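Local coordinates for 11S globulin (Wrightia tinctoria, PDB 5WXU), which probably serves as a hexameric seed storage protein of the 11S globulin family and binds the plant hormone auxin, at residues Asn50-Ala55 against Pro70-Leu75; Ile355-Arg360 against Gly383-Ile388. All coordinates share one frame; numbering follows the deposited sequence.

Contact 1: residues Asn50-Ala55 against Pro70-Leu75; sequences NPLEPA and PTSREL. With GOL (glycerol), chain T.
L52 reaches over to the first turn of helix 73-78 with one methyl, CD1, which packs 3.7 Å from CD1 of L75 and also lies near the CB of E74. The two leucines run past each other in opposite directions, so the overlap is at their ends. S72 comes up beside the same methyl, its OG 3.8 Å from L52 CD1. That oxygen has work of its own: S72 is the N-cap of the helix, and OG takes a weak bond from the backbone N of L75. With chi1 at 77°, OG stands between the backbone N and the carbonyl carbon of S72, turned toward the helix start.

The polar half of the contact belongs to E74. Its chain bends at chi2 (83°) and carries the carboxylate toward N50, whose backbone N donates to OE2 over 3.1 Å; the bond is rather bent, 135° at the hydrogen, and uses the anti lone pair of OE2. A glycerol, probably from the crystallisation liquor, lies beside this pair. Its O1 receives a nearly straight bond from the backbone N of R73 (2.9 Å), and its O3 lies 2.6 Å from E74 OE2. A leucine in place of E74 would probably leave the backbone N of N50 without this acceptor and take away one of the polar partners of the glycerol.

Around this, W68 donates to the carbonyl of L52, L75 packs on I80 of strand 80-87, and N50 and P51 lean on Y376 of strand 376-377. Within the first cupin domain, to which both segments belong, the contact thus ties the loop leading into strand 56-60 to the short helix between strands 63-67 and 80-87.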
# COMPACT_ATOMS: atom_id res chain seq x y z
N ASN B 50 31.89 -3.79 -23.05
CA ASN B 50 32.25 -4.84 -23.98
C ASN B 50 31.41 -6.01 -23.59
O ASN B 50 31.14 -6.17 -22.42
CB ASN B 50 33.75 -5.26 -23.87
CG ASN B 50 34.70 -4.11 -24.14
OD1 ASN B 50 35.34 -3.59 -23.22
ND2 ASN B 50 34.79 -3.70 -25.39
N PRO B 51 31.04 -6.85 -24.54
CA PRO B 51 30.54 -8.18 -24.20
C PRO B 51 31.63 -8.90 -23.45
O PRO B 51 32.86 -8.66 -23.69
CB PRO B 51 30.27 -8.84 -25.57
CG PRO B 51 30.34 -7.75 -26.57
CD PRO B 51 31.19 -6.69 -26.00
N LEU B 52 31.21 -9.72 -22.49
CA LEU B 52 32.13 -10.32 -21.53
C LEU B 52 31.91 -11.80 -21.55
O LEU B 52 30.77 -12.26 -21.71
CB LEU B 52 31.83 -9.82 -20.07
CG LEU B 52 31.89 -8.33 -19.84
CD1 LEU B 52 31.60 -7.98 -18.39
CD2 LEU B 52 33.30 -7.89 -20.23
N GLU B 53 32.98 -12.57 -21.31
CA GLU B 53 32.89 -14.01 -21.11
C GLU B 53 33.33 -14.34 -19.69
O GLU B 53 33.96 -13.51 -19.07
CB GLU B 53 33.71 -14.71 -22.22
CG GLU B 53 32.84 -14.89 -23.45
CD GLU B 53 33.54 -15.49 -24.61
OE1 GLU B 53 34.80 -15.44 -24.64
OE2 GLU B 53 32.80 -16.04 -25.48
N PRO B 54 32.97 -15.54 -19.19
CA PRO B 54 33.38 -15.91 -17.87
C PRO B 54 34.91 -15.93 -17.70
O PRO B 54 35.64 -16.05 -18.69
CB PRO B 54 32.82 -17.30 -17.68
CG PRO B 54 31.80 -17.50 -18.73
CD PRO B 54 32.05 -16.51 -19.80
N ALA B 55 35.36 -15.69 -16.48
CA ALA B 55 36.80 -15.47 -16.24
C ALA B 55 37.39 -16.62 -15.47
O ALA B 55 38.60 -16.64 -15.31
CB ALA B 55 37.05 -14.18 -15.50
N PRO B 70 33.80 -10.41 -11.11
CA PRO B 70 32.96 -9.52 -10.28
C PRO B 70 33.53 -8.15 -10.12
O PRO B 70 32.77 -7.22 -9.81
CB PRO B 70 32.85 -10.24 -8.93
CG PRO B 70 33.93 -11.19 -8.90
CD PRO B 70 34.45 -11.45 -10.29
N THR B 71 34.81 -8.02 -10.47
CA THR B 71 35.54 -6.75 -10.46
C THR B 71 35.59 -6.01 -11.77
O THR B 71 36.14 -4.87 -11.83
CB THR B 71 36.99 -6.93 -9.97
OG1 THR B 71 37.80 -7.54 -10.98
CG2 THR B 71 37.00 -7.79 -8.67
N SER B 72 34.95 -6.54 -12.81
CA SER B 72 34.89 -5.76 -14.00
C SER B 72 34.08 -4.48 -13.74
O SER B 72 33.11 -4.47 -12.96
CB SER B 72 34.33 -6.52 -15.18
OG SER B 72 32.97 -6.63 -15.07
N ARG B 73 34.50 -3.41 -14.36
CA ARG B 73 33.79 -2.15 -14.19
C ARG B 73 32.28 -2.26 -14.56
O ARG B 73 31.43 -1.72 -13.83
CB ARG B 73 34.47 -1.03 -14.99
CG ARG B 73 35.56 -0.33 -14.21
CD ARG B 73 36.10 0.90 -14.90
NE ARG B 73 35.23 2.10 -14.91
CZ ARG B 73 34.91 2.86 -13.85
NH1 ARG B 73 35.32 2.55 -12.63
NH2 ARG B 73 34.14 3.93 -14.00
N GLU B 74 31.98 -2.96 -15.65
CA GLU B 74 30.57 -3.22 -16.06
C GLU B 74 29.72 -3.81 -14.90
O GLU B 74 28.62 -3.30 -14.59
CB GLU B 74 30.44 -4.19 -17.21
CG GLU B 74 30.86 -3.71 -18.59
CD GLU B 74 32.36 -3.82 -18.87
OE1 GLU B 74 33.18 -4.04 -17.93
OE2 GLU B 74 32.72 -3.66 -20.03
N LEU B 75 30.23 -4.90 -14.32
CA LEU B 75 29.53 -5.63 -13.25
C LEU B 75 29.45 -4.83 -11.97
O LEU B 75 28.41 -4.86 -11.26
CB LEU B 75 30.17 -6.99 -12.97
CG LEU B 75 29.57 -8.16 -13.72
CD1 LEU B 75 29.87 -8.08 -15.17
CD2 LEU B 75 29.99 -9.53 -13.22
C1 GOL T . 37.15 -3.45 -17.50
O1 GOL T . 36.84 -3.48 -16.07
C2 GOL T . 35.99 -3.92 -18.40
O2 GOL T . 35.61 -5.27 -18.01
C3 GOL T . 36.32 -3.84 -19.91
O3 GOL T . 35.22 -3.38 -20.75

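Contact 2: residues Ile355-Arg360 against Gly383-Ile388; sequences ISYVTR and GQLFII
The carbonyl oxygen of F386 takes two hydrogen bonds: one from the backbone N of S356, 2.7 Å long and almost straight, and one from a water that also lies 2.8 Å from S356 OG. The hydroxyl has a further partner in T407 of strand 402-409. F386 N donates back to S356 O, making this the hydrogen-bonded pair of the antiparallel strands 354-359 and 385-388. V358 N to Q384 O (3.0 Å) and G383 N to V358 O carry the bonding into the turn before strand 385-388.

The F386 ring swings back over its neighbour strand because its chi1 of 58° sets CG between the backbone N and the carbonyl carbon. S356 CB then sits over one face, 3.6 Å from the ring centroid, a CH-pi contact, while CG2 of V358 meets the ring edge in plane, 3.9 Å from CE2. On the other face of the sheet, I355 CG2 packs against CD1 of both L385 (3.8 Å) and I387, the side chains lying alongside and pointing the same way. The Y357 ring lies obliquely by the backbone of G383 and Q384, and its OH bonds to R84, which also binds G383 O.

The buried S356 hydroxyl, on the face turned toward strand 393-399 of the same cupin, is thus satisfied by T407 and water; the I355/Y357/L385 face meets the first cupin through apolar packing and the R84 bonds.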
# COMPACT_ATOMS: atom_id res chain seq x y z
N ILE B 355 21.18 -6.34 -18.05
CA ILE B 355 22.22 -7.37 -18.14
C ILE B 355 21.68 -8.44 -19.11
O ILE B 355 20.72 -9.19 -18.80
CB ILE B 355 22.48 -8.00 -16.77
CG1 ILE B 355 22.85 -6.95 -15.74
CG2 ILE B 355 23.53 -9.09 -16.85
CD1 ILE B 355 21.70 -6.36 -14.95
N SER B 356 22.30 -8.52 -20.30
CA SER B 356 21.83 -9.43 -21.39
C SER B 356 22.76 -10.61 -21.61
O SER B 356 23.95 -10.47 -21.48
CB SER B 356 21.72 -8.71 -22.68
OG SER B 356 20.74 -7.66 -22.64
N TYR B 357 22.15 -11.77 -21.85
CA TYR B 357 22.92 -12.98 -22.20
C TYR B 357 22.45 -13.47 -23.53
O TYR B 357 21.28 -13.63 -23.73
CB TYR B 357 22.62 -14.03 -21.16
CG TYR B 357 23.41 -15.29 -21.36
CD1 TYR B 357 24.79 -15.29 -21.14
CD2 TYR B 357 22.81 -16.44 -21.78
CE1 TYR B 357 25.54 -16.43 -21.41
CE2 TYR B 357 23.53 -17.61 -21.96
CZ TYR B 357 24.91 -17.59 -21.76
OH TYR B 357 25.65 -18.75 -22.02
N VAL B 358 23.36 -13.72 -24.46
CA VAL B 358 22.99 -14.17 -25.79
C VAL B 358 22.92 -15.69 -25.82
O VAL B 358 23.94 -16.37 -25.64
CB VAL B 358 24.02 -13.69 -26.81
CG1 VAL B 358 23.55 -14.01 -28.23
CG2 VAL B 358 24.28 -12.22 -26.72
N THR B 359 21.74 -16.23 -26.01
CA THR B 359 21.54 -17.64 -26.01
C THR B 359 21.65 -18.25 -27.37
O THR B 359 21.93 -19.47 -27.44
CB THR B 359 20.21 -18.04 -25.40
OG1 THR B 359 19.19 -17.18 -25.89
CG2 THR B 359 20.33 -17.87 -23.88
N ARG B 360 21.44 -17.46 -28.42
CA ARG B 360 21.40 -18.00 -29.80
C ARG B 360 21.80 -16.93 -30.73
O ARG B 360 21.38 -15.76 -30.61
CB ARG B 360 20.03 -18.49 -30.23
CG ARG B 360 19.48 -19.69 -29.52
CD ARG B 360 18.29 -20.32 -30.26
NE ARG B 360 17.03 -20.19 -29.51
CZ ARG B 360 15.79 -20.30 -30.02
NH1 ARG B 360 15.60 -20.57 -31.32
NH2 ARG B 360 14.72 -20.14 -29.21
N GLY B 383 26.74 -17.02 -25.87
CA GLY B 383 27.55 -17.21 -24.68
C GLY B 383 28.09 -15.96 -24.05
O GLY B 383 28.66 -16.04 -22.98
N GLN B 384 27.92 -14.80 -24.67
CA GLN B 384 28.37 -13.57 -24.13
C GLN B 384 27.27 -12.90 -23.27
O GLN B 384 26.10 -12.99 -23.59
CB GLN B 384 28.85 -12.60 -25.20
CG GLN B 384 30.05 -13.13 -26.02
CD GLN B 384 30.51 -12.14 -27.08
OE1 GLN B 384 29.69 -11.53 -27.72
NE2 GLN B 384 31.82 -11.91 -27.18
N LEU B 385 27.75 -12.20 -22.24
CA LEU B 385 26.99 -11.28 -21.42
C LEU B 385 27.30 -9.84 -21.79
O LEU B 385 28.47 -9.50 -22.02
CB LEU B 385 27.39 -11.50 -19.96
CG LEU B 385 26.46 -11.02 -18.82
CD1 LEU B 385 25.27 -11.97 -18.69
CD2 LEU B 385 27.20 -10.87 -17.49
N PHE B 386 26.31 -8.94 -21.75
CA PHE B 386 26.57 -7.48 -21.94
C PHE B 386 25.69 -6.63 -21.05
O PHE B 386 24.48 -7.00 -20.81
CB PHE B 386 26.55 -6.96 -23.41
CG PHE B 386 25.30 -7.19 -24.18
CD1 PHE B 386 24.32 -6.21 -24.23
CD2 PHE B 386 25.09 -8.33 -24.94
CE1 PHE B 386 23.17 -6.35 -24.96
CE2 PHE B 386 23.93 -8.50 -25.65
CZ PHE B 386 22.97 -7.48 -25.70
N ILE B 387 26.32 -5.60 -20.49
CA ILE B 387 25.68 -4.70 -19.52
C ILE B 387 25.46 -3.36 -20.20
O ILE B 387 26.37 -2.82 -20.79
CB ILE B 387 26.54 -4.53 -18.24
CG1 ILE B 387 26.47 -5.74 -17.32
CG2 ILE B 387 25.99 -3.41 -17.37
CD1 ILE B 387 26.63 -7.03 -17.93
N ILE B 388 24.23 -2.85 -20.18
CA ILE B 388 23.89 -1.52 -20.62
C ILE B 388 23.39 -0.74 -19.39
O ILE B 388 22.26 -1.01 -18.93
CB ILE B 388 22.87 -1.48 -21.72
CG1 ILE B 388 23.40 -2.23 -22.94
CG2 ILE B 388 22.68 -0.05 -22.16
CD1 ILE B 388 22.37 -2.70 -23.85
O HOH W 1 21.94 -5.35 -21.59

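In the fold
Contact 1 belongs to the N-terminal cupin and contact 2 to the C-terminal one; their centres lie about 11 Å apart. L52 N approaches L385 O to 2.8 Å, a probable hydrogen bond that joins segment 50-55 to strand 385-388, the end strand of its sheet within this chain. P51 CB also packs 3.5 Å from Q384 OE1, which accepts from the backbone N of R381, and E74 O lies 3.8 Å from I387 CG2. W68 touches both contacts, bonding to L52 O and packing on Y357 and L385. Through these direct meetings the two contacts share the interface between the cupin domains. Both lie away from the annotated auxin sites.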